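PDB 3IA7: CalG4 from Micromonospora echinospora, which is probably a glycosyltransferase of the GT-B fold, built from two Rossmann-like domains that each carry a parallel beta-sheet. Local coordinates for residues S293-A298 and A316-V321. Numbering follows the deposited sequence.
Sequences SVLAHA and AGVPLV. With CA (calcium ion), chain E.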
loop_
_atom_site.group_PDB
_atom_site.type_symbol
_atom_site.label_atom_id
_atom_site.label_comp_id
_atom_site.label_asym_id
_atom_site.label_seq_id
_atom_site.Cartn_x
_atom_site.Cartn_y
_atom_site.Cartn_z
ATOM N N SER A 293 -5.311 -5.344 -7.190
ATOM C CA SER A 293 -5.089 -6.056 -8.456
ATOM C C SER A 293 -6.425 -6.599 -8.949
ATOM O O SER A 293 -6.756 -6.552 -10.154
ATOM C CB SER A 293 -4.081 -7.211 -8.272
ATOM O OG SER A 293 -2.909 -6.712 -7.608
ATOM N N VAL A 294 -7.216 -7.097 -8.014
ATOM C CA VAL A 294 -8.540 -7.646 -8.422
ATOM C C VAL A 294 -9.473 -6.491 -8.782
ATOM O O VAL A 294 -10.121 -6.526 -9.854
ATOM C CB VAL A 294 -9.116 -8.576 -7.387
ATOM C CG1 VAL A 294 -10.474 -9.153 -7.828
ATOM C CG2 VAL A 294 -8.099 -9.681 -7.090
ATOM N N LEU A 295 -9.533 -5.459 -7.931
ATOM C CA LEU A 295 -10.445 -4.305 -8.190
ATOM C C LEU A 295 -10.114 -3.627 -9.493
ATOM O O LEU A 295 -11.016 -3.108 -10.164
ATOM C CB LEU A 295 -10.447 -3.251 -7.051
ATOM C CG LEU A 295 -11.173 -3.728 -5.770
ATOM C CD1 LEU A 295 -10.799 -2.939 -4.504
ATOM C CD2 LEU A 295 -12.662 -3.796 -5.961
ATOM N N ALA A 296 -8.834 -3.590 -9.862
ATOM C CA ALA A 296 -8.487 -2.943 -11.148
ATOM C C ALA A 296 -9.192 -3.586 -12.354
ATOM O O ALA A 296 -9.306 -2.955 -13.373
ATOM C CB ALA A 296 -6.925 -2.871 -11.368
ATOM N N HIS A 297 -9.633 -4.845 -12.236
ATOM C CA HIS A 297 -10.302 -5.564 -13.322
ATOM C C HIS A 297 -11.789 -5.756 -13.022
ATOM O O HIS A 297 -12.537 -6.229 -13.868
ATOM C CB HIS A 297 -9.656 -6.938 -13.574
ATOM C CG HIS A 297 -8.186 -6.868 -13.832
ATOM N ND1 HIS A 297 -7.256 -6.917 -12.820
ATOM C CD2 HIS A 297 -7.487 -6.708 -14.983
ATOM C CE1 HIS A 297 -6.040 -6.793 -13.336
ATOM N NE2 HIS A 297 -6.149 -6.688 -14.646
ATOM N N ALA A 298 -12.219 -5.454 -11.795
ATOM C CA ALA A 298 -13.576 -5.796 -11.364
ATOM C C ALA A 298 -14.685 -4.927 -12.007
ATOM O O ALA A 298 -14.495 -3.731 -12.200
ATOM C CB ALA A 298 -13.688 -5.746 -9.821
ATOM N N ALA A 316 -10.776 2.541 -7.276
ATOM C CA ALA A 316 -10.625 1.839 -8.544
ATOM C C ALA A 316 -11.814 2.033 -9.505
ATOM O O ALA A 316 -11.883 1.363 -10.565
ATOM C CB ALA A 316 -10.326 0.332 -8.308
ATOM N N GLY A 317 -12.763 2.892 -9.116
ATOM C CA GLY A 317 -14.009 3.131 -9.899
ATOM C C GLY A 317 -14.915 1.910 -10.002
ATOM O O GLY A 317 -15.616 1.770 -10.990
ATOM N N VAL A 318 -14.985 1.100 -8.957
ATOM C CA VAL A 318 -15.834 -0.108 -8.951
ATOM C C VAL A 318 -17.074 0.128 -8.120
ATOM O O VAL A 318 -16.946 0.420 -6.913
ATOM C CB VAL A 318 -15.094 -1.306 -8.321
ATOM C CG1 VAL A 318 -15.967 -2.595 -8.261
ATOM C CG2 VAL A 318 -13.807 -1.564 -9.111
ATOM N N PRO A 319 -18.254 -0.063 -8.724
ATOM C CA PRO A 319 -19.495 0.099 -7.966
ATOM C C PRO A 319 -19.758 -1.065 -6.986
ATOM O O PRO A 319 -19.260 -2.174 -7.190
ATOM C CB PRO A 319 -20.595 0.177 -9.062
ATOM C CG PRO A 319 -20.052 -0.619 -10.202
ATOM C CD PRO A 319 -18.497 -0.431 -10.141
ATOM N N LEU A 320 -20.536 -0.816 -5.936
ATOM C CA LEU A 320 -20.654 -1.803 -4.828
ATOM C C LEU A 320 -22.057 -2.404 -4.714
ATOM O O LEU A 320 -23.073 -1.715 -4.927
ATOM C CB LEU A 320 -20.309 -1.125 -3.495
ATOM C CG LEU A 320 -18.843 -0.751 -3.230
ATOM C CD1 LEU A 320 -18.229 -0.176 -4.448
ATOM C CD2 LEU A 320 -18.812 0.275 -2.127
ATOM N N VAL A 321 -22.117 -3.683 -4.344
ATOM C CA VAL A 321 -23.325 -4.220 -3.745
ATOM C C VAL A 321 -22.951 -4.489 -2.275
ATOM O O VAL A 321 -21.917 -5.119 -1.993
ATOM C CB VAL A 321 -23.818 -5.487 -4.427
ATOM C CG1 VAL A 321 -25.106 -6.020 -3.747
ATOM C CG2 VAL A 321 -24.079 -5.198 -5.943
HETATM CA CA CA E . -4.005 -6.598 -16.038
HETATM O O HOH W 1 -15.813 -1.286 -12.382
HETATM O O HOH W 2 -4.917 -5.257 -17.678
HETATM O O HOH W 3 -5.001 -8.078 -17.575
#
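Leu295 and Val318 meet at two neighbouring helix-to-strand turns in the C-terminal Rossmann-like domain of this GT-B fold. Helix 291-295 runs out into strand 298-303, helix 307-315 into strand 320-322, and these adjacent parallel strands are joined by backbone bonds such as those of Pro319 and Val321 with Cys301. The packing between the turns is apolar. The side chains of Leu295 and Val318 cross at about a right angle, CD2 of the leucine lying 4.0 Å from CG2 of the valine. Val318 spreads its two methyls over two partners: CG1, anti to the backbone N (chi1 179°), reaches CB of Ala298 at 4.2 Å, while CG2 also sits 3.4 Å from the carbonyl O of Leu295. Ala316 adds its methyl, CB against CB of Leu295 at 3.8 Å, just before Gly317 turns the chain out of the helix in a Schellman motif. Leu295 is further enclosed by Glu312 of helix 307-315 and Leu235 of strand 233-237.

A water links the turns: its oxygen is 2.8 Å from Ala298 O and, in a weak bond, 3.4 Å from Gly317 O.

On the far side of the first turn, His297 binds a calcium ion through its ring edge. Its ND1 gives a hydrogen bond to Ser293 O, close to the ring plane, the donor lying almost straight out from the carbonyl (169° at O) but the bond bent at the hydrogen (140°); together with the metal bond at NE2 it helps to set the ring's rotation. Gln225 shares the ion, as do Glu46 and Leu42 of the second subunit, so the site bridges the two chains. The calcium lies in the plane of the imidazole, 2.6 Å from NE2 of His297.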